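Local coordinates for protein glycosyltransferase (Rickettsia africae, PDB 7MI0) that probably transfers sugar residues from an activated donor to an acceptor, as a two-domain glycosyltransferase of the GT-B fold, at residues V102-H106 and Y389-L393; F127-H132 and K153-V158; H227-V231 and V260-I264; F242-G248 and K272-N278. All blocks are in the same frame, centred on the assembly; numbering follows the deposited sequence.

Interaction 1: V102-H106 and Y389-L393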
loop_
_atom_site.group_PDB
_atom_site.type_symbol
_atom_site.label_atom_id
_atom_site.label_comp_id
_atom_site.label_asym_id
_atom_site.label_seq_id
_atom_site.Cartn_x
_atom_site.Cartn_y
_atom_site.Cartn_z
ATOM N N VAL A 102 17.390 -22.581 3.017
ATOM C CA VAL A 102 16.471 -21.624 2.417
ATOM C C VAL A 102 16.330 -21.915 0.934
ATOM O O VAL A 102 17.324 -22.104 0.221
ATOM C CB VAL A 102 16.971 -20.191 2.661
ATOM C CG1 VAL A 102 16.172 -19.194 1.845
ATOM C CG2 VAL A 102 16.899 -19.855 4.142
ATOM N N ASP A 103 15.086 -21.954 0.461
ATOM C CA ASP A 103 14.797 -22.240 -0.938
ATOM C C ASP A 103 14.736 -20.979 -1.795
ATOM O O ASP A 103 15.139 -21.006 -2.963
ATOM C CB ASP A 103 13.482 -23.013 -1.043
ATOM C CG ASP A 103 13.585 -24.407 -0.462
ATOM O OD1 ASP A 103 14.504 -25.149 -0.874
ATOM O OD2 ASP A 103 12.763 -24.757 0.415
ATOM N N ILE A 104 14.239 -19.875 -1.244
ATOM C CA ILE A 104 14.099 -18.622 -1.976
ATOM C C ILE A 104 14.472 -17.482 -1.044
ATOM O O ILE A 104 14.036 -17.450 0.110
ATOM C CB ILE A 104 12.665 -18.413 -2.503
ATOM C CG1 ILE A 104 12.322 -19.421 -3.597
ATOM C CG2 ILE A 104 12.472 -16.993 -3.003
ATOM C CD1 ILE A 104 10.860 -19.392 -3.970
ATOM N N VAL A 105 15.278 -16.550 -1.536
ATOM C CA VAL A 105 15.486 -15.273 -0.871
ATOM C C VAL A 105 14.668 -14.224 -1.608
ATOM O O VAL A 105 14.820 -14.047 -2.823
ATOM C CB VAL A 105 16.971 -14.889 -0.828
ATOM C CG1 VAL A 105 17.113 -13.472 -0.302
ATOM C CG2 VAL A 105 17.736 -15.862 0.040
ATOM N N HIS A 106 13.806 -13.530 -0.870
ATOM C CA HIS A 106 12.807 -12.615 -1.411
ATOM C C HIS A 106 13.148 -11.208 -0.929
ATOM O O HIS A 106 13.017 -10.904 0.262
ATOM C CB HIS A 106 11.416 -13.055 -0.950
ATOM C CG HIS A 106 10.284 -12.346 -1.624
ATOM N ND1 HIS A 106 8.972 -12.738 -1.467
ATOM C CD2 HIS A 106 10.260 -11.273 -2.450
ATOM C CE1 HIS A 106 8.188 -11.936 -2.165
ATOM N NE2 HIS A 106 8.944 -11.038 -2.770
ATOM N N TYR A 389 6.329 -18.562 -5.892
ATOM C CA TYR A 389 7.315 -19.387 -5.199
ATOM C C TYR A 389 7.419 -20.757 -5.851
ATOM O O TYR A 389 8.521 -21.256 -6.106
ATOM C CB TYR A 389 6.953 -19.536 -3.720
ATOM C CG TYR A 389 7.129 -18.282 -2.893
ATOM C CD1 TYR A 389 7.995 -17.277 -3.301
ATOM C CD2 TYR A 389 6.427 -18.103 -1.701
ATOM C CE1 TYR A 389 8.156 -16.124 -2.555
ATOM C CE2 TYR A 389 6.585 -16.951 -0.945
ATOM C CZ TYR A 389 7.453 -15.966 -1.381
ATOM O OH TYR A 389 7.627 -14.819 -0.649
ATOM N N LYS A 390 6.268 -21.375 -6.138
ATOM C CA LYS A 390 6.255 -22.707 -6.738
ATOM C C LYS A 390 6.819 -22.686 -8.153
ATOM O O LYS A 390 7.549 -23.606 -8.549
ATOM C CB LYS A 390 4.834 -23.266 -6.734
ATOM C CG LYS A 390 4.278 -23.529 -5.348
ATOM C CD LYS A 390 2.778 -23.724 -5.407
ATOM C CE LYS A 390 2.165 -23.828 -4.021
ATOM N NZ LYS A 390 0.674 -23.727 -4.086
ATOM N N GLU A 391 6.486 -21.655 -8.933
ATOM C CA GLU A 391 7.080 -21.522 -10.258
ATOM C C GLU A 391 8.595 -21.404 -10.162
ATOM O O GLU A 391 9.334 -22.080 -10.888
ATOM C CB GLU A 391 6.496 -20.314 -10.984
ATOM C CG GLU A 391 7.194 -20.035 -12.306
ATOM C CD GLU A 391 6.407 -19.108 -13.215
ATOM O OE1 GLU A 391 5.391 -18.526 -12.756
ATOM O OE2 GLU A 391 6.810 -18.969 -14.393
ATOM N N ILE A 392 9.074 -20.553 -9.253
ATOM C CA ILE A 392 10.508 -20.362 -9.069
ATOM C C ILE A 392 11.185 -21.654 -8.630
ATOM O O ILE A 392 12.346 -21.911 -8.982
ATOM C CB ILE A 392 10.734 -19.214 -8.066
ATOM C CG1 ILE A 392 10.631 -17.872 -8.776
ATOM C CG2 ILE A 392 12.057 -19.337 -7.366
ATOM C CD1 ILE A 392 10.803 -16.708 -7.847
ATOM N N LEU A 393 10.473 -22.500 -7.885
ATOM C CA LEU A 393 11.029 -23.735 -7.355
ATOM C C LEU A 393 10.702 -24.958 -8.201
ATOM O O LEU A 393 11.119 -26.065 -7.844
ATOM C CB LEU A 393 10.544 -23.956 -5.922
ATOM C CG LEU A 393 11.090 -22.959 -4.904
ATOM C CD1 LEU A 393 10.682 -23.347 -3.501
ATOM C CD2 LEU A 393 12.595 -22.864 -5.013
#
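The C-terminal helix 378-393 lies against the first Rossmann-like domain here, where Ile104 and His106 of strand 104-107 meet Tyr389, Ile392 and Leu393. In Ile104 the terminal methyl CD1 is anti to CA across the CB-CG1 bond (chi2 170°), which extends the chain toward the helix. Ile104 CD1 comes 3.6 Å from Tyr389 CD1, 3.6 Å from Ile392 CG2 and 3.7 Å from Leu393 CG. A long, branched aliphatic chain suits this place because it fills the interval between sheet and helix without a polar group to satisfy.

In a GT-B enzyme the end of the chain characteristically crosses back from the second domain to pack on the first, and helix 378-393 does so here. Farther along the strand the contact turns polar. His106 ND1 and Tyr389 OH share a hydrogen bond of 2.6 Å, with an angle of 151° at the hydrogen and either group able to donate. The hydroxyl lies in the plane of the imidazole, at its edge, while the two rings stand at 86° to each other. A second bond, between His106 NE2 and Thr130 OG1, helps to fix the rotation of the buried ring.

Interaction 2: F127-H132 and K153-V158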
loop_
_atom_site.group_PDB
_atom_site.type_symbol
_atom_site.label_atom_id
_atom_site.label_comp_id
_atom_site.label_asym_id
_atom_site.label_seq_id
_atom_site.Cartn_x
_atom_site.Cartn_y
_atom_site.Cartn_z
ATOM N N PHE A 127 16.350 -16.229 -6.226
ATOM C CA PHE A 127 16.361 -14.786 -6.014
ATOM C C PHE A 127 15.087 -14.184 -6.584
ATOM O O PHE A 127 14.877 -14.207 -7.801
ATOM C CB PHE A 127 17.596 -14.170 -6.678
ATOM C CG PHE A 127 17.834 -12.729 -6.330
ATOM C CD1 PHE A 127 18.053 -12.346 -5.020
ATOM C CD2 PHE A 127 17.877 -11.762 -7.320
ATOM C CE1 PHE A 127 18.284 -11.017 -4.700
ATOM C CE2 PHE A 127 18.108 -10.437 -7.004
ATOM C CZ PHE A 127 18.313 -10.066 -5.694
ATOM N N LEU A 128 14.247 -13.633 -5.711
ATOM C CA LEU A 128 12.999 -12.998 -6.115
ATOM C C LEU A 128 12.993 -11.554 -5.646
ATOM O O LEU A 128 13.292 -11.277 -4.481
ATOM C CB LEU A 128 11.784 -13.736 -5.546
ATOM C CG LEU A 128 10.435 -13.113 -5.921
ATOM C CD1 LEU A 128 10.308 -12.986 -7.434
ATOM C CD2 LEU A 128 9.273 -13.909 -5.343
ATOM N N THR A 129 12.639 -10.641 -6.551
ATOM C CA THR A 129 12.524 -9.218 -6.257
ATOM C C THR A 129 11.079 -8.771 -6.440
ATOM O O THR A 129 10.446 -9.100 -7.452
ATOM C CB THR A 129 13.434 -8.393 -7.172
ATOM O OG1 THR A 129 14.768 -8.905 -7.110
ATOM C CG2 THR A 129 13.433 -6.922 -6.757
ATOM N N THR A 130 10.566 -8.020 -5.468
ATOM C CA THR A 130 9.296 -7.319 -5.596
ATOM C C THR A 130 9.563 -5.822 -5.545
ATOM O O THR A 130 10.260 -5.344 -4.645
ATOM C CB THR A 130 8.312 -7.710 -4.488
ATOM O OG1 THR A 130 8.087 -9.125 -4.515
ATOM C CG2 THR A 130 6.981 -6.991 -4.680
ATOM N N PHE A 131 9.014 -5.090 -6.513
ATOM C CA PHE A 131 9.137 -3.637 -6.581
ATOM C C PHE A 131 7.858 -3.024 -6.020
ATOM O O PHE A 131 6.800 -3.100 -6.650
ATOM C CB PHE A 131 9.387 -3.182 -8.020
ATOM C CG PHE A 131 10.666 -3.729 -8.622
ATOM C CD1 PHE A 131 10.674 -4.949 -9.285
ATOM C CD2 PHE A 131 11.856 -3.023 -8.521
ATOM C CE1 PHE A 131 11.848 -5.453 -9.830
ATOM C CE2 PHE A 131 13.021 -3.520 -9.068
ATOM C CZ PHE A 131 13.020 -4.736 -9.721
ATOM N N HIS A 132 7.949 -2.437 -4.827
ATOM C CA HIS A 132 6.807 -1.792 -4.185
ATOM C C HIS A 132 6.639 -0.337 -4.605
ATOM O O HIS A 132 5.813 0.375 -4.024
ATOM C CB HIS A 132 6.938 -1.858 -2.659
ATOM C CG HIS A 132 6.834 -3.240 -2.097
ATOM N ND1 HIS A 132 5.785 -3.642 -1.302
ATOM C CD2 HIS A 132 7.654 -4.312 -2.208
ATOM C CE1 HIS A 132 5.961 -4.903 -0.948
ATOM N NE2 HIS A 132 7.087 -5.333 -1.486
ATOM N N LYS A 153 15.417 -15.406 -13.822
ATOM C CA LYS A 153 14.788 -14.955 -12.595
ATOM C C LYS A 153 13.465 -14.289 -12.937
ATOM O O LYS A 153 13.164 -14.014 -14.103
ATOM C CB LYS A 153 15.704 -13.992 -11.828
ATOM C CG LYS A 153 17.115 -14.540 -11.643
ATOM C CD LYS A 153 17.850 -13.886 -10.489
ATOM C CE LYS A 153 19.076 -14.691 -10.115
ATOM N NZ LYS A 153 19.989 -14.892 -11.280
ATOM N N LYS A 154 12.660 -14.050 -11.905
ATOM C CA LYS A 154 11.408 -13.324 -12.046
ATOM C C LYS A 154 11.413 -12.122 -11.109
ATOM O O LYS A 154 12.171 -12.067 -10.139
ATOM C CB LYS A 154 10.196 -14.224 -11.754
ATOM C CG LYS A 154 10.026 -15.368 -12.730
ATOM C CD LYS A 154 8.817 -15.154 -13.611
ATOM C CE LYS A 154 8.738 -16.197 -14.712
ATOM N NZ LYS A 154 9.845 -16.035 -15.697
ATOM N N VAL A 155 10.567 -11.143 -11.424
ATOM C CA VAL A 155 10.361 -9.985 -10.570
ATOM C C VAL A 155 8.863 -9.782 -10.401
ATOM O O VAL A 155 8.060 -10.184 -11.248
ATOM C CB VAL A 155 11.016 -8.710 -11.139
ATOM C CG1 VAL A 155 12.538 -8.820 -11.089
ATOM C CG2 VAL A 155 10.531 -8.470 -12.566
ATOM N N VAL A 156 8.488 -9.151 -9.292
ATOM C CA VAL A 156 7.087 -8.895 -8.972
ATOM C C VAL A 156 6.862 -7.391 -8.916
ATOM O O VAL A 156 7.608 -6.671 -8.246
ATOM C CB VAL A 156 6.669 -9.562 -7.646
ATOM C CG1 VAL A 156 5.326 -9.047 -7.191
ATOM C CG2 VAL A 156 6.614 -11.065 -7.803
ATOM N N ALA A 157 5.837 -6.924 -9.620
ATOM C CA ALA A 157 5.370 -5.551 -9.527
ATOM C C ALA A 157 4.044 -5.523 -8.776
ATOM O O ALA A 157 3.143 -6.318 -9.061
ATOM C CB ALA A 157 5.206 -4.930 -10.917
ATOM N N VAL A 158 3.934 -4.607 -7.807
ATOM C CA VAL A 158 2.728 -4.494 -6.990
ATOM C C VAL A 158 1.579 -3.835 -7.727
ATOM O O VAL A 158 0.486 -3.710 -7.156
ATOM C CB VAL A 158 2.965 -3.680 -5.704
ATOM C CG1 VAL A 158 4.116 -4.256 -4.892
ATOM C CG2 VAL A 158 3.210 -2.221 -6.050
HETATM O O HOH W 1 13.740 -15.871 -9.585
#
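Two neighbouring parallel strands of the first Rossmann-like sheet pair here, Thr130 beside Val156 and Phe131 beside Ala157, as the two strands of a beta-alpha-beta unit whose helix is 139-149. Val156 carries the pairing with both of its backbone polar atoms. Val156 N donates to Thr129 O at 2.7 Å, and Val156 O accepts from Phe131 N at 2.7 Å, the N-H pointing almost straight at the oxygen (168°). Toward the N-terminal ends the strands draw apart, and a water spans the gap, donating to Phe127 O and accepting from Lys154 N.

Beta-branched residues suit these extended backbones. Thr130 and Val156 lie side by side and point the same way; Thr130 holds CG2 anti to its own N, and there the methyl faces Val156 CG1 at 3.6 Å. On the sheet face that bears Phe131, the ring of that residue turns its edge to Val155, Phe131 CE1 standing 3.6 Å from Val155 CB. Just beyond the strands Val158 sets CG1 over one face of the His132 imidazole, a CH-pi contact 4.2 Å from the centroid, and His132 NE2 is held by Arg108. At the other end Lys153 crosses Phe127 at a slant, with CD at the ring edge and CE against CB.

Helix 160-168 covers Phe131 and Ala157, helix 378-393 covers Leu128, and strands 104-107 and 177-179 flank the pair.

Interaction 3: H227-V231 and V260-I264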
loop_
_atom_site.group_PDB
_atom_site.type_symbol
_atom_site.label_atom_id
_atom_site.label_comp_id
_atom_site.label_asym_id
_atom_site.label_seq_id
_atom_site.Cartn_x
_atom_site.Cartn_y
_atom_site.Cartn_z
ATOM N N HIS A 227 -3.888 17.435 0.185
ATOM C CA HIS A 227 -4.734 18.098 1.173
ATOM C C HIS A 227 -5.110 19.506 0.734
ATOM O O HIS A 227 -6.275 19.904 0.834
ATOM C CB HIS A 227 -4.027 18.133 2.529
ATOM C CG HIS A 227 -3.880 16.787 3.168
ATOM N ND1 HIS A 227 -2.924 15.877 2.775
ATOM C CD2 HIS A 227 -4.574 16.195 4.169
ATOM C CE1 HIS A 227 -3.032 14.782 3.507
ATOM N NE2 HIS A 227 -4.026 14.950 4.360
ATOM N N LEU A 228 -4.137 20.272 0.232
ATOM C CA LEU A 228 -4.418 21.644 -0.182
ATOM C C LEU A 228 -5.460 21.690 -1.294
ATOM O O LEU A 228 -6.327 22.575 -1.304
ATOM C CB LEU A 228 -3.126 22.328 -0.625
ATOM C CG LEU A 228 -2.031 22.469 0.436
ATOM C CD1 LEU A 228 -0.757 23.032 -0.178
ATOM C CD2 LEU A 228 -2.514 23.345 1.584
ATOM N N VAL A 229 -5.401 20.738 -2.233
ATOM C CA VAL A 229 -6.360 20.719 -3.336
ATOM C C VAL A 229 -7.762 20.419 -2.824
ATOM O O VAL A 229 -8.744 21.017 -3.278
ATOM C CB VAL A 229 -5.927 19.707 -4.413
ATOM C CG1 VAL A 229 -6.905 19.725 -5.583
ATOM C CG2 VAL A 229 -4.516 20.002 -4.889
ATOM N N LEU A 230 -7.878 19.490 -1.871
ATOM C CA LEU A 230 -9.185 19.169 -1.306
ATOM C C LEU A 230 -9.760 20.348 -0.529
ATOM O O LEU A 230 -10.971 20.596 -0.576
ATOM C CB LEU A 230 -9.084 17.930 -0.412
ATOM C CG LEU A 230 -10.345 17.525 0.361
ATOM C CD1 LEU A 230 -11.517 17.303 -0.582
ATOM C CD2 LEU A 230 -10.092 16.279 1.194
ATOM N N VAL A 231 -8.911 21.090 0.189
ATOM C CA VAL A 231 -9.405 22.232 0.952
ATOM C C VAL A 231 -9.908 23.323 0.014
ATOM O O VAL A 231 -10.968 23.918 0.244
ATOM C CB VAL A 231 -8.318 22.752 1.907
ATOM C CG1 VAL A 231 -8.769 24.055 2.575
ATOM C CG2 VAL A 231 -8.000 21.697 2.955
ATOM N N VAL A 260 -1.649 23.550 6.251
ATOM C CA VAL A 260 -3.006 23.175 5.871
ATOM C C VAL A 260 -4.011 23.735 6.869
ATOM O O VAL A 260 -4.984 24.394 6.486
ATOM C CB VAL A 260 -3.126 21.647 5.747
ATOM C CG1 VAL A 260 -4.583 21.240 5.593
ATOM C CG2 VAL A 260 -2.304 21.148 4.573
ATOM N N LYS A 261 -3.783 23.490 8.166
ATOM C CA LYS A 261 -4.694 23.984 9.195
ATOM C C LYS A 261 -4.923 25.481 9.067
ATOM O O LYS A 261 -6.020 25.970 9.364
ATOM C CB LYS A 261 -4.151 23.649 10.586
ATOM N N GLU A 262 -3.909 26.220 8.607
ATOM C CA GLU A 262 -4.066 27.653 8.386
ATOM C C GLU A 262 -4.969 27.932 7.190
ATOM O O GLU A 262 -5.855 28.792 7.262
ATOM C CB GLU A 262 -2.697 28.310 8.193
ATOM N N LEU A 263 -4.763 27.217 6.080
ATOM C CA LEU A 263 -5.603 27.432 4.906
ATOM C C LEU A 263 -7.063 27.135 5.219
ATOM O O LEU A 263 -7.959 27.871 4.791
ATOM C CB LEU A 263 -5.114 26.573 3.740
ATOM C CG LEU A 263 -5.866 26.721 2.413
ATOM C CD1 LEU A 263 -5.977 28.176 2.014
ATOM C CD2 LEU A 263 -5.169 25.933 1.323
ATOM N N ILE A 264 -7.318 26.063 5.972
ATOM C CA ILE A 264 -8.670 25.796 6.454
ATOM C C ILE A 264 -9.175 26.975 7.279
ATOM O O ILE A 264 -10.342 27.375 7.174
ATOM C CB ILE A 264 -8.699 24.481 7.259
ATOM C CG1 ILE A 264 -8.195 23.322 6.401
ATOM C CG2 ILE A 264 -10.099 24.179 7.759
ATOM C CD1 ILE A 264 -8.059 22.019 7.154
#
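The carbonyl O of Val260 accepts the backbone N-H of Ile264 at 2.9 Å, a helical bond that spaces these residues one turn apart, so that Val260 meets Leu228 and Ile264 meets Val231. A matching bond from Val231 N to His227 O, 3.0 Å long, orders the partner helix. Both belong to the alpha-beta-alpha succession of the second Rossmann-like domain: helix 227-235, strand 243-247, helix 254-266. Since each helix returns on the same side of the parallel sheet, the two short segments run almost parallel, at 6°, with their axes 10.2 Å apart.

Nothing polar crosses between them, and the seam is made mostly of branched aliphatic side chains, whose shapes fill the groove between helices. Leu228 CD2 is the meeting point at one border, 3.7 Å from Val260 CG2 and equally far from Leu263 CD2. Beneath these leucines, the helix sides nearer the sheet bring His227, Val231, Val260 and Ile264 into the interior. His227 contributes its CB to Val260; its ring meets Met246 of the sheet, and the side chain also touches Ser219 and Met221 of a loop. Val260 and Ile264 also rest on Ile275 of the edge strand.

Val231 places CG1 opposite the backbone N (chi1 173°), which brings this methyl 3.9 Å from Leu263 CG, while Val231 CG2 sits 3.8 Å from Ile264 CG1.

Interaction 4: F242-G248 and K272-N278; sequences FYCLMVG and KIQIFGN
Lys272 lays its extended aliphatic chain across the ring of Phe242, and CD sits over one face, 3.9 Å from the centroid, in a CH-pi contact. Phe242 takes the position with CG between its own N and carbonyl carbon (chi1 59°), which turns the ring under the lysine. A lysine suits the site because its methylenes cover the aromatic while NZ reaches the carbonyl oxygens of Arg240 and Lys238. Cys244 N donates to Lys272 O at 2.6 Å.

Midway along strand 243-247, Met246 uses both its backbone N and O toward strand 273-276, bonding the residues before and after Ile275, its partner. Met246 N donates to Gln274 O at 3.1 Å in a nearly straight bond (177°), and Met246 O receives Phe276 N at 2.9 Å. This alternation is that of parallel strands, which with helix 254-266 make a beta-alpha-beta unit of the second Rossmann-like domain; 273-276 is the outermost strand on its side of the sheet. The unbranched thioether of Met246 reaches across to the neighbouring strand, bringing SD 3.7 Å from Ile273 CG2 beneath helices 227-235 and 254-266.

Phe276 belongs to the other face. There Phe276 CE1 touches Leu245 CD2 at 3.5 Å, its CB packs on Val247 CG1, and Tyr206 meets the ring edge-to-face. Where the strands end, Gly248 N makes only a weak bond, 3.4 Å long, to Phe276 O.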
loop_
_atom_site.group_PDB
_atom_site.type_symbol
_atom_site.label_atom_id
_atom_site.label_comp_id
_atom_site.label_asym_id
_atom_site.label_seq_id
_atom_site.Cartn_x
_atom_site.Cartn_y
_atom_site.Cartn_z
ATOM N N PHE A 242 -21.543 19.601 5.236
ATOM C CA PHE A 242 -20.737 18.385 5.242
ATOM C C PHE A 242 -19.757 18.467 6.404
ATOM O O PHE A 242 -19.708 19.461 7.135
ATOM C CB PHE A 242 -20.006 18.195 3.907
ATOM C CG PHE A 242 -19.089 19.333 3.549
ATOM C CD1 PHE A 242 -17.777 19.355 3.997
ATOM C CD2 PHE A 242 -19.539 20.382 2.762
ATOM C CE1 PHE A 242 -16.933 20.402 3.670
ATOM C CE2 PHE A 242 -18.699 21.431 2.431
ATOM C CZ PHE A 242 -17.394 21.440 2.883
ATOM N N TYR A 243 -18.963 17.410 6.565
ATOM C CA TYR A 243 -17.929 17.377 7.593
ATOM C C TYR A 243 -16.792 16.496 7.103
ATOM O O TYR A 243 -16.986 15.297 6.881
ATOM C CB TYR A 243 -18.485 16.863 8.923
ATOM C CG TYR A 243 -17.501 16.955 10.064
ATOM C CD1 TYR A 243 -17.019 18.187 10.492
ATOM C CD2 TYR A 243 -17.059 15.814 10.721
ATOM C CE1 TYR A 243 -16.118 18.280 11.537
ATOM C CE2 TYR A 243 -16.161 15.896 11.772
ATOM C CZ TYR A 243 -15.694 17.132 12.176
ATOM O OH TYR A 243 -14.799 17.221 13.219
ATOM N N CYS A 244 -15.612 17.084 6.937
ATOM C CA CYS A 244 -14.466 16.391 6.364
ATOM C C CYS A 244 -13.441 16.071 7.440
ATOM O O CYS A 244 -13.026 16.958 8.193
ATOM C CB CYS A 244 -13.814 17.224 5.265
ATOM S SG CYS A 244 -12.407 16.383 4.543
ATOM N N LEU A 245 -13.022 14.810 7.490
ATOM C CA LEU A 245 -12.018 14.335 8.434
ATOM C C LEU A 245 -10.729 14.000 7.696
ATOM O O LEU A 245 -10.733 13.187 6.763
ATOM C CB LEU A 245 -12.515 13.100 9.186
ATOM C CG LEU A 245 -13.633 13.293 10.205
ATOM C CD1 LEU A 245 -14.265 11.955 10.522
ATOM C CD2 LEU A 245 -13.087 13.935 11.465
ATOM N N MET A 246 -9.630 14.620 8.120
ATOM C CA MET A 246 -8.296 14.323 7.607
ATOM C C MET A 246 -7.535 13.566 8.687
ATOM O O MET A 246 -7.095 14.164 9.676
ATOM C CB MET A 246 -7.563 15.603 7.218
ATOM C CG MET A 246 -8.085 16.250 5.960
ATOM S SD MET A 246 -7.531 17.955 5.794
ATOM C CE MET A 246 -7.984 18.269 4.092
ATOM N N VAL A 247 -7.381 12.256 8.504
ATOM C CA VAL A 247 -6.733 11.403 9.493
ATOM C C VAL A 247 -5.485 10.788 8.874
ATOM O O VAL A 247 -5.533 10.242 7.764
ATOM C CB VAL A 247 -7.687 10.320 10.028
ATOM C CG1 VAL A 247 -8.823 10.965 10.805
ATOM C CG2 VAL A 247 -8.236 9.475 8.895
ATOM N N GLY A 248 -4.377 10.885 9.594
ATOM C CA GLY A 248 -3.088 10.424 9.121
ATOM C C GLY A 248 -1.984 11.046 9.940
ATOM O O GLY A 248 -2.205 11.964 10.732
ATOM N N LYS A 272 -15.859 22.597 9.217
ATOM C CA LYS A 272 -16.184 21.565 8.246
ATOM C C LYS A 272 -15.010 20.659 7.907
ATOM O O LYS A 272 -15.214 19.617 7.273
ATOM C CB LYS A 272 -16.723 22.196 6.951
ATOM C CG LYS A 272 -18.066 22.888 7.123
ATOM C CD LYS A 272 -18.659 23.304 5.785
ATOM C CE LYS A 272 -20.077 23.832 5.943
ATOM N NZ LYS A 272 -20.697 24.175 4.631
ATOM N N ILE A 273 -13.791 21.027 8.293
ATOM C CA ILE A 273 -12.611 20.202 8.073
ATOM C C ILE A 273 -11.780 20.246 9.343
ATOM O O ILE A 273 -11.429 21.332 9.819
ATOM C CB ILE A 273 -11.773 20.691 6.876
ATOM C CG1 ILE A 273 -12.676 21.130 5.721
ATOM C CG2 ILE A 273 -10.814 19.596 6.423
ATOM C CD1 ILE A 273 -11.965 21.933 4.658
ATOM N N GLN A 274 -11.470 19.079 9.902
ATOM C CA GLN A 274 -10.608 19.011 11.073
ATOM C C GLN A 274 -9.561 17.922 10.888
ATOM O O GLN A 274 -9.833 16.869 10.300
ATOM C CB GLN A 274 -11.407 18.772 12.362
ATOM C CG GLN A 274 -10.718 19.339 13.603
ATOM C CD GLN A 274 -11.540 19.179 14.867
ATOM O OE1 GLN A 274 -12.724 18.843 14.816
ATOM N NE2 GLN A 274 -10.913 19.418 16.013
ATOM N N ILE A 275 -8.362 18.191 11.401
ATOM C CA ILE A 275 -7.193 17.346 11.202
ATOM C C ILE A 275 -6.943 16.550 12.475
ATOM O O ILE A 275 -6.952 17.110 13.579
ATOM C CB ILE A 275 -5.965 18.192 10.826
ATOM C CG1 ILE A 275 -6.283 19.064 9.608
ATOM C CG2 ILE A 275 -4.749 17.305 10.576
ATOM C CD1 ILE A 275 -5.277 20.170 9.363
ATOM N N PHE A 276 -6.721 15.247 12.325
ATOM C CA PHE A 276 -6.506 14.353 13.451
ATOM C C PHE A 276 -5.267 13.509 13.211
ATOM O O PHE A 276 -4.944 13.158 12.073
ATOM C CB PHE A 276 -7.722 13.434 13.683
ATOM C CG PHE A 276 -8.933 14.152 14.207
ATOM C CD1 PHE A 276 -9.870 14.687 13.342
ATOM C CD2 PHE A 276 -9.128 14.298 15.571
ATOM C CE1 PHE A 276 -10.978 15.353 13.824
ATOM C CE2 PHE A 276 -10.234 14.962 16.058
ATOM C CZ PHE A 276 -11.161 15.489 15.183
ATOM N N GLY A 277 -4.572 13.187 14.299
ATOM C CA GLY A 277 -3.488 12.226 14.240
ATOM C C GLY A 277 -3.975 10.856 13.803
ATOM O O GLY A 277 -5.169 10.596 13.654
ATOM N N ASN A 278 -3.014 9.955 13.605
ATOM C CA ASN A 278 -3.315 8.670 12.987
ATOM C C ASN A 278 -4.402 7.927 13.760
ATOM O O ASN A 278 -4.522 8.039 14.984
ATOM C CB ASN A 278 -2.056 7.809 12.888
ATOM C CG ASN A 278 -2.259 6.587 12.008
ATOM O OD1 ASN A 278 -3.209 6.521 11.220
ATOM N ND2 ASN A 278 -1.366 5.613 12.136
#

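In the fold
The four contacts fall into two pairs, one in each Rossmann-like domain of the GT-B fold. Interactions 1 and 2 share the first sheet and touch directly: Val105 O and Leu128 N lie 3.0 Å apart, probably hydrogen-bonded, and His106 NE2 lies 2.7 Å from Thr130 OG1, a probable hydrogen bond joining the two. Interactions 3 and 4 form a second layered unit, helices on sheet, where Val231 CG2 comes 3.6 Å from Met246 CE and Ile264 CD1 3.7 Å from Ile273 CG2. Between domains the centres of interactions 2 and 4 are about 36 Å apart; in GT-B enzymes the active site generally lies in the cleft between the two domains.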